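Local coordinates for putative uncharacterized protein (Chaetomium thermophilum, PDB 5T8V) that probably loads cohesin onto chromatin as the Scc2 member of the Scc2/Nipped-B family, represented here by its C-terminal HEAT-repeat fragment, at residues A[91-96]-A[127-132]; A[121-126]-A[156-161]; A[84-89]-A[134-139]; A[45-48]-A[52-55]. All coordinates share one frame; numbering follows the deposited sequence.

How the contacts relate
All four contacts lie near the N-terminal end of this Scc2 fragment. Along the chain the hairpin of contact 4 (45-48 with 52-55) closes first. Helix 81-96 then contributes to contacts 3 and 1. Helix 120-136 serves contacts 2, 1 and 3 in turn, and helix 149-172 supplies the last segment, in contact 2. The centres of contacts 1 and 2 are about 7 Å apart, those of contacts 1 and 3 about 10 Å, and those of contacts 3 and 4 about 17 Å. Contact 1 touches each of the others, whereas contacts 2 and 3 share helix 120-136 without touching. Helices 81-96, 120-136 and 149-172 thus pack on one another, and the hairpin against the first two, tying this end together.

Contact 1. Residues A[91-96]-A[127-132]; sequences DSALRQ and IRAART
Ala-93 and Ala-129 meet at the centre of a buried helix-to-helix contact, where helix 81-96 packs against helix 120-136 and the two segments run in opposite directions. The CB of Ala-93 points at the facing helix and lies 3.8 Å from the CB of Ala-129, which points back at it. With nothing beyond a methyl on either side, the backbones come close: the CA atoms of Ala-93 and Ala-129 are 6.6 Å apart. Alanine suits both positions because its single methyl allows this close approach of the backbones.

One residue further on, Leu-94 fills the flank of this close approach. Its CG stands anti to the carbonyl carbon and beside the backbone N (chi1 -75°), and this brings the branched end nearer to the other helix than the base of the side chain would suggest. CD2 touches the CB of Ala-130 at 3.9 Å, and CD1 lies over the backbone of the same residue, 4.1 Å from the CA of Ala-130. Leu-94 also packs on Leu-158 of helix 149-172, while Ala-130 touches Leu-203 of helix 190-213.

The charged residues keep away from the interface. On the far side of helix 81-96, one turn apart, Arg-95 NE donates to Asp-91 OD2 at 2.7 Å in a salt bridge, and on the second helix Arg-128 pairs with Asp-199. Antiparallel helices packed through apolar faces are the building principle of HEAT-repeat proteins such as this one; here two alanines make the approach close.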
loop_
_atom_site.group_PDB
_atom_site.type_symbol
_atom_site.label_atom_id
_atom_site.label_comp_id
_atom_site.label_asym_id
_atom_site.label_seq_id
_atom_site.Cartn_x
_atom_site.Cartn_y
_atom_site.Cartn_z
ATOM N N ASP A 91 -42.939 16.721 55.685
ATOM C CA ASP A 91 -41.804 16.535 56.580
ATOM C C ASP A 91 -42.024 15.355 57.516
ATOM O O ASP A 91 -41.061 14.691 57.913
ATOM C CB ASP A 91 -41.551 17.811 57.381
ATOM C CG ASP A 91 -40.247 17.763 58.153
ATOM O OD1 ASP A 91 -39.196 18.100 57.566
ATOM O OD2 ASP A 91 -40.270 17.384 59.343
ATOM N N SER A 92 -43.276 15.078 57.880
ATOM C CA SER A 92 -43.570 13.909 58.699
ATOM C C SER A 92 -43.335 12.626 57.912
ATOM O O SER A 92 -42.672 11.699 58.397
ATOM C CB SER A 92 -45.011 13.975 59.208
ATOM O OG SER A 92 -45.214 15.118 60.022
ATOM N N ALA A 93 -43.867 12.557 56.689
ATOM C CA ALA A 93 -43.645 11.378 55.859
ATOM C C ALA A 93 -42.162 11.140 55.610
ATOM O O ALA A 93 -41.728 9.988 55.488
ATOM C CB ALA A 93 -44.387 11.521 54.531
ATOM N N LEU A 94 -41.367 12.209 55.537
ATOM C CA LEU A 94 -39.939 12.057 55.288
ATOM C C LEU A 94 -39.186 11.659 56.552
ATOM O O LEU A 94 -38.277 10.822 56.497
ATOM C CB LEU A 94 -39.375 13.354 54.710
ATOM C CG LEU A 94 -39.743 13.579 53.244
ATOM C CD1 LEU A 94 -39.604 15.044 52.851
ATOM C CD2 LEU A 94 -38.875 12.700 52.366
ATOM N N ARG A 95 -39.544 12.246 57.696
ATOM C CA ARG A 95 -38.931 11.839 58.955
ATOM C C ARG A 95 -39.261 10.392 59.290
ATOM O O ARG A 95 -38.489 9.723 59.984
ATOM C CB ARG A 95 -39.386 12.763 60.088
ATOM C CG ARG A 95 -38.712 14.132 60.089
ATOM C CD ARG A 95 -39.067 14.945 61.329
ATOM N NE ARG A 95 -40.438 15.454 61.291
ATOM C CZ ARG A 95 -41.503 14.822 61.783
ATOM N NH1 ARG A 95 -41.381 13.635 62.367
ATOM N NH2 ARG A 95 -42.702 15.382 61.689
ATOM N N GLN A 96 -40.400 9.888 58.811
ATOM C CA GLN A 96 -40.760 8.500 59.078
ATOM C C GLN A 96 -39.693 7.545 58.554
ATOM O O GLN A 96 -39.280 6.614 59.254
ATOM C CB GLN A 96 -42.120 8.183 58.453
ATOM C CG GLN A 96 -42.560 6.731 58.601
ATOM C CD GLN A 96 -42.723 6.311 60.049
ATOM O OE1 GLN A 96 -42.835 7.150 60.945
ATOM N NE2 GLN A 96 -42.738 5.005 60.287
ATOM N N ILE A 127 -41.367 9.380 49.318
ATOM C CA ILE A 127 -40.843 9.769 48.008
ATOM C C ILE A 127 -41.682 10.900 47.423
ATOM O O ILE A 127 -41.177 11.986 47.095
ATOM C CB ILE A 127 -40.806 8.552 47.066
ATOM C CG1 ILE A 127 -39.816 7.509 47.592
ATOM C CG2 ILE A 127 -40.424 8.968 45.646
ATOM C CD1 ILE A 127 -39.878 6.175 46.874
ATOM N N ARG A 128 -42.988 10.663 47.294
ATOM C CA ARG A 128 -43.844 11.663 46.675
ATOM C C ARG A 128 -44.095 12.854 47.591
ATOM O O ARG A 128 -44.429 13.939 47.099
ATOM C CB ARG A 128 -45.152 11.012 46.234
ATOM C CG ARG A 128 -44.949 10.104 45.031
ATOM C CD ARG A 128 -46.241 9.778 44.327
ATOM N NE ARG A 128 -45.997 9.179 43.014
ATOM C CZ ARG A 128 -45.820 9.867 41.889
ATOM N NH1 ARG A 128 -45.857 11.192 41.895
ATOM N NH2 ARG A 128 -45.604 9.225 40.750
ATOM N N ALA A 129 -43.922 12.688 48.903
ATOM C CA ALA A 129 -43.907 13.843 49.793
ATOM C C ALA A 129 -42.751 14.772 49.443
ATOM O O ALA A 129 -42.928 15.991 49.322
ATOM C CB ALA A 129 -43.810 13.385 51.248
ATOM N N ALA A 130 -41.552 14.205 49.272
ATOM C CA ALA A 130 -40.409 14.999 48.835
ATOM C C ALA A 130 -40.705 15.689 47.514
ATOM O O ALA A 130 -40.449 16.890 47.356
ATOM C CB ALA A 130 -39.170 14.114 48.703
ATOM N N ARG A 131 -41.251 14.945 46.548
ATOM C CA ARG A 131 -41.589 15.554 45.264
ATOM C C ARG A 131 -42.506 16.758 45.454
ATOM O O ARG A 131 -42.290 17.822 44.857
ATOM C CB ARG A 131 -42.239 14.523 44.346
ATOM C CG ARG A 131 -42.541 15.065 42.960
ATOM C CD ARG A 131 -42.806 13.959 41.963
ATOM N NE ARG A 131 -42.657 14.438 40.591
ATOM C CZ ARG A 131 -43.649 14.879 39.822
ATOM N NH1 ARG A 131 -44.896 14.912 40.273
ATOM N NH2 ARG A 131 -43.389 15.288 38.588
ATOM N N THR A 132 -43.533 16.613 46.294
ATOM C CA THR A 132 -44.436 17.730 46.558
ATOM C C THR A 132 -43.682 18.920 47.141
ATOM O O THR A 132 -43.873 20.062 46.707
ATOM C CB THR A 132 -45.557 17.289 47.501
ATOM O OG1 THR A 132 -46.369 16.307 46.847
ATOM C CG2 THR A 132 -46.434 18.473 47.900
#

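Contact 2. Residues A[121-126]-A[156-161]; sequences PNLEAA and LSLCKR
Leu-158 reaches from helix 149-172 to touch Leu-123 and Ala-126 of helix 120-136, and this one side chain carries its half of the contact. Its CB already points at the facing helix, and from CG the two methyl branches part to different partners. CD1 goes to Ala-126, lying 4.0 Å from the CB of Ala-126 and 3.7 Å from its carbonyl O, so that it rests on both the methyl and the backbone of that residue. CD2 turns to Leu-123 and approaches the CD1 of Leu-123 at 4.2 Å.

Leu-123 comes from its own helix with CG anti to the backbone N (chi1 172°). Its end thereby swings nearer to helix 149-172, and the two leucines slide past each other in opposite directions instead of meeting end on. The backbones stay well separated, with 8.4 Å between the CA atoms of Ala-126 and Leu-158. Leucine suits this place because its branched end spans the separation, and the small side chain of Ala-126 lets CD1 reach the backbone carbonyl.

Neighbours add to the apolar surroundings: Phe-102 and Leu-196 touch Leu-123. Aliphatic side chains meeting between packed helices form the interior of alpha-helical repeat folds of the HEAT type.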
loop_
_atom_site.group_PDB
_atom_site.type_symbol
_atom_site.label_atom_id
_atom_site.label_comp_id
_atom_site.label_asym_id
_atom_site.label_seq_id
_atom_site.Cartn_x
_atom_site.Cartn_y
_atom_site.Cartn_z
ATOM N N PRO A 121 -45.914 1.454 51.544
ATOM C CA PRO A 121 -46.804 2.594 51.810
ATOM C C PRO A 121 -46.065 3.810 52.350
ATOM O O PRO A 121 -46.148 4.903 51.774
ATOM C CB PRO A 121 -47.794 2.025 52.832
ATOM C CG PRO A 121 -47.840 0.572 52.524
ATOM C CD PRO A 121 -46.440 0.204 52.119
ATOM N N ASN A 122 -45.328 3.634 53.449
ATOM C CA ASN A 122 -44.590 4.751 54.032
ATOM C C ASN A 122 -43.469 5.222 53.110
ATOM O O ASN A 122 -43.255 6.430 52.953
ATOM C CB ASN A 122 -44.027 4.354 55.395
ATOM C CG ASN A 122 -45.105 4.169 56.441
ATOM O OD1 ASN A 122 -46.234 4.630 56.274
ATOM N ND2 ASN A 122 -44.760 3.499 57.534
ATOM N N LEU A 123 -42.741 4.287 52.500
ATOM C CA LEU A 123 -41.643 4.659 51.611
ATOM C C LEU A 123 -42.141 5.523 50.458
ATOM O O LEU A 123 -41.642 6.631 50.231
ATOM C CB LEU A 123 -40.952 3.399 51.088
ATOM C CG LEU A 123 -39.899 3.609 49.998
ATOM C CD1 LEU A 123 -38.820 4.577 50.459
ATOM C CD2 LEU A 123 -39.289 2.277 49.594
ATOM N N GLU A 124 -43.128 5.024 49.712
ATOM C CA GLU A 124 -43.696 5.789 48.605
ATOM C C GLU A 124 -44.259 7.116 49.091
ATOM O O GLU A 124 -44.037 8.166 48.470
ATOM C CB GLU A 124 -44.782 4.969 47.908
ATOM C CG GLU A 124 -44.241 3.876 47.001
ATOM C CD GLU A 124 -45.336 3.121 46.278
ATOM O OE1 GLU A 124 -45.841 2.124 46.836
ATOM O OE2 GLU A 124 -45.695 3.531 45.154
ATOM N N ALA A 125 -44.998 7.090 50.203
ATOM C CA ALA A 125 -45.522 8.325 50.771
ATOM C C ALA A 125 -44.409 9.344 50.987
ATOM O O ALA A 125 -44.605 10.546 50.770
ATOM C CB ALA A 125 -46.245 8.027 52.084
ATOM N N ALA A 126 -43.227 8.879 51.396
ATOM C CA ALA A 126 -42.105 9.787 51.613
ATOM C C ALA A 126 -41.526 10.279 50.292
ATOM O O ALA A 126 -41.214 11.466 50.149
ATOM C CB ALA A 126 -41.024 9.097 52.442
ATOM N N LEU A 156 -32.658 14.500 48.681
ATOM C CA LEU A 156 -31.385 13.992 48.182
ATOM C C LEU A 156 -31.028 12.661 48.831
ATOM O O LEU A 156 -30.573 11.730 48.152
ATOM C CB LEU A 156 -30.291 15.028 48.432
ATOM C CG LEU A 156 -28.856 14.625 48.104
ATOM C CD1 LEU A 156 -28.724 14.187 46.651
ATOM C CD2 LEU A 156 -27.925 15.787 48.412
ATOM N N SER A 157 -31.226 12.551 50.146
ATOM C CA SER A 157 -30.995 11.278 50.818
ATOM C C SER A 157 -31.845 10.180 50.198
ATOM O O SER A 157 -31.336 9.112 49.844
ATOM C CB SER A 157 -31.292 11.409 52.312
ATOM O OG SER A 157 -30.400 12.324 52.922
ATOM N N LEU A 158 -33.147 10.430 50.044
ATOM C CA LEU A 158 -34.021 9.414 49.469
ATOM C C LEU A 158 -33.554 9.002 48.080
ATOM O O LEU A 158 -33.628 7.823 47.721
ATOM C CB LEU A 158 -35.463 9.920 49.416
ATOM C CG LEU A 158 -36.346 9.559 50.611
ATOM C CD1 LEU A 158 -37.701 10.229 50.475
ATOM C CD2 LEU A 158 -36.513 8.049 50.744
ATOM N N CYS A 159 -33.075 9.954 47.279
ATOM C CA CYS A 159 -32.565 9.604 45.958
ATOM C C CYS A 159 -31.349 8.691 46.069
ATOM O O CYS A 159 -31.274 7.651 45.400
ATOM C CB CYS A 159 -32.228 10.871 45.172
ATOM S SG CYS A 159 -33.676 11.809 44.636
ATOM N N LYS A 160 -30.387 9.058 46.919
ATOM C CA LYS A 160 -29.207 8.217 47.096
ATOM C C LYS A 160 -29.594 6.803 47.520
ATOM O O LYS A 160 -29.168 5.820 46.904
ATOM C CB LYS A 160 -28.258 8.840 48.120
ATOM C CG LYS A 160 -27.219 9.775 47.509
ATOM C CD LYS A 160 -25.954 9.867 48.356
ATOM C CE LYS A 160 -26.004 11.032 49.331
ATOM N NZ LYS A 160 -24.760 11.115 50.151
ATOM N N ARG A 161 -30.410 6.681 48.571
ATOM C CA ARG A 161 -30.752 5.359 49.088
ATOM C C ARG A 161 -31.618 4.579 48.106
ATOM O O ARG A 161 -31.579 3.343 48.095
ATOM C CB ARG A 161 -31.455 5.486 50.440
ATOM C CG ARG A 161 -30.723 6.387 51.426
ATOM C CD ARG A 161 -30.943 5.976 52.876
ATOM N NE ARG A 161 -32.353 5.963 53.263
ATOM C CZ ARG A 161 -33.062 7.043 53.586
ATOM N NH1 ARG A 161 -32.508 8.249 53.558
ATOM N NH2 ARG A 161 -34.335 6.915 53.929
#

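Contact 3. Residues A[84-89]-A[134-139]; sequences IYLLRL and MRIMCG
Leu-87 and Ile-136 mark the nearest approach of the two backbones, their CA atoms 8.3 Å apart, where helix 81-96 runs against the C-terminal part of helix 120-136 and a type I turn from Ile-136 to Gly-139 leads the chain away. At this separation the side chains must reach across, and Ile-136 does so with the tip of its longer branch. CG1 is anti to the carbonyl carbon (chi1 -71°) and the chain runs on extended (chi2 170°), which carries CD1 between the two leucines: it lies 3.9 Å from the CD2 of Leu-86 and 3.9 Å from the CD2 of Leu-87. The shorter branch adds a looser touch, CG2 of Ile-136 to CD1 of Leu-87 at 4.2 Å.

The two leucines receive it differently. Leu-87 passes alongside Ile-136 in the opposite sense, whereas Leu-86 meets it at a slant. Beyond them, Leu-86 packs on Leu-62 and Leu-24, and Leu-87 on Leu-146.

Every touching group here is an aliphatic methyl or methine, and no hydrogen bond spans the two segments. The attraction is therefore dispersion and the exclusion of water, which fixes no single orientation; fit depends on the branched shapes of leucine and isoleucine.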
loop_
_atom_site.group_PDB
_atom_site.type_symbol
_atom_site.label_atom_id
_atom_site.label_comp_id
_atom_site.label_asym_id
_atom_site.label_seq_id
_atom_site.Cartn_x
_atom_site.Cartn_y
_atom_site.Cartn_z
ATOM N N ILE A 84 -47.774 25.737 54.395
ATOM C CA ILE A 84 -46.867 25.321 55.459
ATOM C C ILE A 84 -47.343 24.011 56.070
ATOM O O ILE A 84 -46.536 23.158 56.455
ATOM C CB ILE A 84 -46.749 26.430 56.523
ATOM C CG1 ILE A 84 -45.997 27.635 55.957
ATOM C CG2 ILE A 84 -46.037 25.919 57.779
ATOM C CD1 ILE A 84 -46.850 28.873 55.825
ATOM N N TYR A 85 -48.662 23.833 56.173
ATOM C CA TYR A 85 -49.199 22.601 56.740
ATOM C C TYR A 85 -48.907 21.412 55.831
ATOM O O TYR A 85 -48.490 20.348 56.305
ATOM C CB TYR A 85 -50.702 22.749 56.981
ATOM C CG TYR A 85 -51.344 21.556 57.657
ATOM C CD1 TYR A 85 -50.824 21.038 58.837
ATOM C CD2 TYR A 85 -52.477 20.957 57.122
ATOM C CE1 TYR A 85 -51.410 19.948 59.459
ATOM C CE2 TYR A 85 -53.071 19.869 57.738
ATOM C CZ TYR A 85 -52.533 19.370 58.907
ATOM O OH TYR A 85 -53.119 18.288 59.524
ATOM N N LEU A 86 -49.115 21.574 54.523
ATOM C CA LEU A 86 -48.765 20.509 53.592
ATOM C C LEU A 86 -47.279 20.184 53.674
ATOM O O LEU A 86 -46.892 19.009 53.696
ATOM C CB LEU A 86 -49.155 20.910 52.169
ATOM C CG LEU A 86 -48.847 19.901 51.057
ATOM C CD1 LEU A 86 -49.433 18.536 51.372
ATOM C CD2 LEU A 86 -49.378 20.405 49.720
ATOM N N LEU A 87 -46.429 21.212 53.738
ATOM C CA LEU A 87 -44.999 20.968 53.897
ATOM C C LEU A 87 -44.697 20.252 55.208
ATOM O O LEU A 87 -43.719 19.499 55.292
ATOM C CB LEU A 87 -44.225 22.286 53.822
ATOM C CG LEU A 87 -43.990 22.851 52.418
ATOM C CD1 LEU A 87 -43.413 24.255 52.504
ATOM C CD2 LEU A 87 -43.065 21.950 51.604
ATOM N N ARG A 88 -45.521 20.464 56.236
ATOM C CA ARG A 88 -45.309 19.761 57.496
ATOM C C ARG A 88 -45.687 18.290 57.369
ATOM O O ARG A 88 -44.956 17.416 57.848
ATOM C CB ARG A 88 -46.110 20.423 58.616
ATOM C CG ARG A 88 -45.606 20.065 60.008
ATOM C CD ARG A 88 -46.635 20.364 61.091
ATOM N NE ARG A 88 -46.060 20.249 62.430
ATOM C CZ ARG A 88 -45.812 19.097 63.049
ATOM N NH1 ARG A 88 -46.080 17.940 62.456
ATOM N NH2 ARG A 88 -45.286 19.102 64.267
ATOM N N LEU A 89 -46.823 17.996 56.732
ATOM C CA LEU A 89 -47.178 16.606 56.468
ATOM C C LEU A 89 -46.085 15.912 55.666
ATOM O O LEU A 89 -45.699 14.774 55.973
ATOM C CB LEU A 89 -48.512 16.538 55.725
ATOM C CG LEU A 89 -49.715 17.180 56.419
ATOM C CD1 LEU A 89 -50.941 17.111 55.519
ATOM C CD2 LEU A 89 -50.003 16.518 57.761
ATOM N N MET A 134 -40.510 19.782 46.845
ATOM C CA MET A 134 -39.711 20.424 45.806
ATOM C C MET A 134 -40.589 21.259 44.881
ATOM O O MET A 134 -40.312 22.441 44.639
ATOM C CB MET A 134 -38.941 19.370 45.011
ATOM C CG MET A 134 -38.003 18.507 45.848
ATOM S SD MET A 134 -36.847 19.458 46.855
ATOM C CE MET A 134 -37.548 19.221 48.487
ATOM N N ARG A 135 -41.663 20.662 44.357
ATOM C CA ARG A 135 -42.541 21.411 43.463
ATOM C C ARG A 135 -43.049 22.684 44.128
ATOM O O ARG A 135 -43.129 23.738 43.486
ATOM C CB ARG A 135 -43.709 20.538 43.015
ATOM C CG ARG A 135 -44.754 21.296 42.221
ATOM C CD ARG A 135 -45.546 20.364 41.334
ATOM N NE ARG A 135 -44.742 19.852 40.228
ATOM C CZ ARG A 135 -45.089 18.818 39.468
ATOM N NH1 ARG A 135 -46.224 18.170 39.695
ATOM N NH2 ARG A 135 -44.296 18.424 38.483
ATOM N N ILE A 136 -43.396 22.608 45.414
ATOM C CA ILE A 136 -43.789 23.808 46.147
ATOM C C ILE A 136 -42.664 24.833 46.123
ATOM O O ILE A 136 -42.908 26.043 46.038
ATOM C CB ILE A 136 -44.198 23.444 47.588
ATOM C CG1 ILE A 136 -45.540 22.709 47.572
ATOM C CG2 ILE A 136 -44.282 24.699 48.466
ATOM C CD1 ILE A 136 -45.924 22.092 48.900
ATOM N N MET A 137 -41.415 24.371 46.201
ATOM C CA MET A 137 -40.278 25.275 46.077
ATOM C C MET A 137 -39.995 25.684 44.636
ATOM O O MET A 137 -39.063 26.460 44.405
ATOM C CB MET A 137 -39.025 24.636 46.681
ATOM C CG MET A 137 -38.945 24.764 48.191
ATOM S SD MET A 137 -37.398 24.140 48.868
ATOM C CE MET A 137 -37.653 22.378 48.695
ATOM N N CYS A 138 -40.770 25.192 43.666
ATOM C CA CYS A 138 -40.612 25.569 42.264
ATOM C C CYS A 138 -41.762 26.440 41.764
ATOM O O CYS A 138 -42.100 26.406 40.579
ATOM C CB CYS A 138 -40.483 24.323 41.391
ATOM S SG CYS A 138 -38.948 23.418 41.629
ATOM N N GLY A 139 -42.365 27.234 42.648
ATOM C CA GLY A 139 -43.521 28.032 42.280
ATOM C C GLY A 139 -43.238 29.512 42.121
ATOM O O GLY A 139 -44.109 30.269 41.680
#

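Contact 4. Residues A[45-48]-A[52-55]; sequences IFLS and ATLA
Phe-46 and Ala-52 occupy one face of this antiparallel hairpin and Ile-45 and Thr-53 the other. The phenyl ring of Phe-46 extends away from strand 52-54, which touches neither its faces nor its edges; Phe-46 CA instead lies 4.3 Å from the CB of Ala-52. The flat peptide groups of Ile-45 and Thr-53 form a hydrogen-bonded pair: Ile-45 N donates to Thr-53 O at 2.9 Å, fairly straight (N-H...O 159°) but tilted 32° from that carbonyl's plane, and Thr-53 N returns a more bent bond (136°) of 2.9 Å to Ile-45 O, in the carbonyl plane.

Threonine suits the strand because its beta-branch offers two different ends. OG1 lies 3.8 Å from the CB of Ile-45, while CG2 meets the CD1 of Leu-47 at 3.7 Å, the side chains crossing roughly at right angles. CD1 of Ile-45 lies 4.4 Å from the CB of Ala-55. Ser-48 OG bonds Glu-51 N within the turn, and Ala-55 is the N-cap of helix 56-71.

The hairpin is set among helices: Ala-52 rests on Val-31 and Ile-35 of helix 9-36, Thr-53 on Ser-92 and Ala-93 of helix 81-96, and Ile-45 and Leu-47 on Asn-122 of helix 120-136.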
loop_
_atom_site.group_PDB
_atom_site.type_symbol
_atom_site.label_atom_id
_atom_site.label_comp_id
_atom_site.label_asym_id
_atom_site.label_seq_id
_atom_site.Cartn_x
_atom_site.Cartn_y
_atom_site.Cartn_z
ATOM N N ILE A 45 -52.386 8.204 56.170
ATOM C CA ILE A 45 -51.791 7.063 56.852
ATOM C C ILE A 45 -51.597 7.447 58.310
ATOM O O ILE A 45 -51.050 8.516 58.609
ATOM C CB ILE A 45 -50.453 6.648 56.208
ATOM C CG1 ILE A 45 -50.709 5.996 54.845
ATOM C CG2 ILE A 45 -49.673 5.697 57.127
ATOM C CD1 ILE A 45 -49.448 5.667 54.061
ATOM N N PHE A 46 -52.050 6.578 59.209
ATOM C CA PHE A 46 -51.918 6.794 60.643
ATOM C C PHE A 46 -50.591 6.210 61.118
ATOM O O PHE A 46 -50.344 5.010 60.955
ATOM C CB PHE A 46 -53.087 6.154 61.387
ATOM C CG PHE A 46 -53.000 6.282 62.879
ATOM C CD1 PHE A 46 -53.447 7.427 63.515
ATOM C CD2 PHE A 46 -52.476 5.258 63.648
ATOM C CE1 PHE A 46 -53.372 7.548 64.888
ATOM C CE2 PHE A 46 -52.398 5.374 65.023
ATOM C CZ PHE A 46 -52.846 6.520 65.643
ATOM N N LEU A 47 -49.742 7.060 61.697
ATOM C CA LEU A 47 -48.462 6.617 62.238
ATOM C C LEU A 47 -48.541 6.537 63.756
ATOM O O LEU A 47 -48.659 5.444 64.319
ATOM C CB LEU A 47 -47.342 7.563 61.798
ATOM C CG LEU A 47 -47.107 7.653 60.287
ATOM C CD1 LEU A 47 -46.080 8.728 59.965
ATOM C CD2 LEU A 47 -46.670 6.310 59.713
ATOM N N SER A 48 -48.474 7.682 64.424
ATOM C CA SER A 48 -48.706 7.784 65.857
ATOM C C SER A 48 -50.049 8.465 66.097
ATOM O O SER A 48 -50.769 8.821 65.161
ATOM C CB SER A 48 -47.568 8.550 66.534
ATOM O OG SER A 48 -47.494 9.882 66.055
ATOM N N ALA A 52 -49.871 11.934 61.220
ATOM C CA ALA A 52 -50.551 11.160 60.189
ATOM C C ALA A 52 -50.290 11.807 58.835
ATOM O O ALA A 52 -50.584 12.992 58.641
ATOM C CB ALA A 52 -52.051 11.069 60.470
ATOM N N THR A 53 -49.740 11.045 57.896
ATOM C CA THR A 53 -49.209 11.609 56.666
ATOM C C THR A 53 -50.175 11.386 55.505
ATOM O O THR A 53 -51.227 10.763 55.643
ATOM C CB THR A 53 -47.840 11.002 56.357
ATOM O OG1 THR A 53 -47.969 9.584 56.201
ATOM C CG2 THR A 53 -46.860 11.301 57.483
ATOM N N LEU A 54 -49.810 11.921 54.343
ATOM C CA LEU A 54 -50.582 11.731 53.125
ATOM C C LEU A 54 -50.028 10.543 52.350
ATOM O O LEU A 54 -48.811 10.358 52.259
ATOM C CB LEU A 54 -50.542 12.992 52.258
ATOM C CG LEU A 54 -51.136 14.263 52.874
ATOM C CD1 LEU A 54 -50.852 15.467 51.995
ATOM C CD2 LEU A 54 -52.633 14.118 53.095
ATOM N N ALA A 55 -50.928 9.735 51.799
ATOM C CA ALA A 55 -50.511 8.558 51.055
ATOM C C ALA A 55 -49.920 8.957 49.704
ATOM O O ALA A 55 -50.096 10.078 49.223
ATOM C CB ALA A 55 -51.685 7.603 50.857
#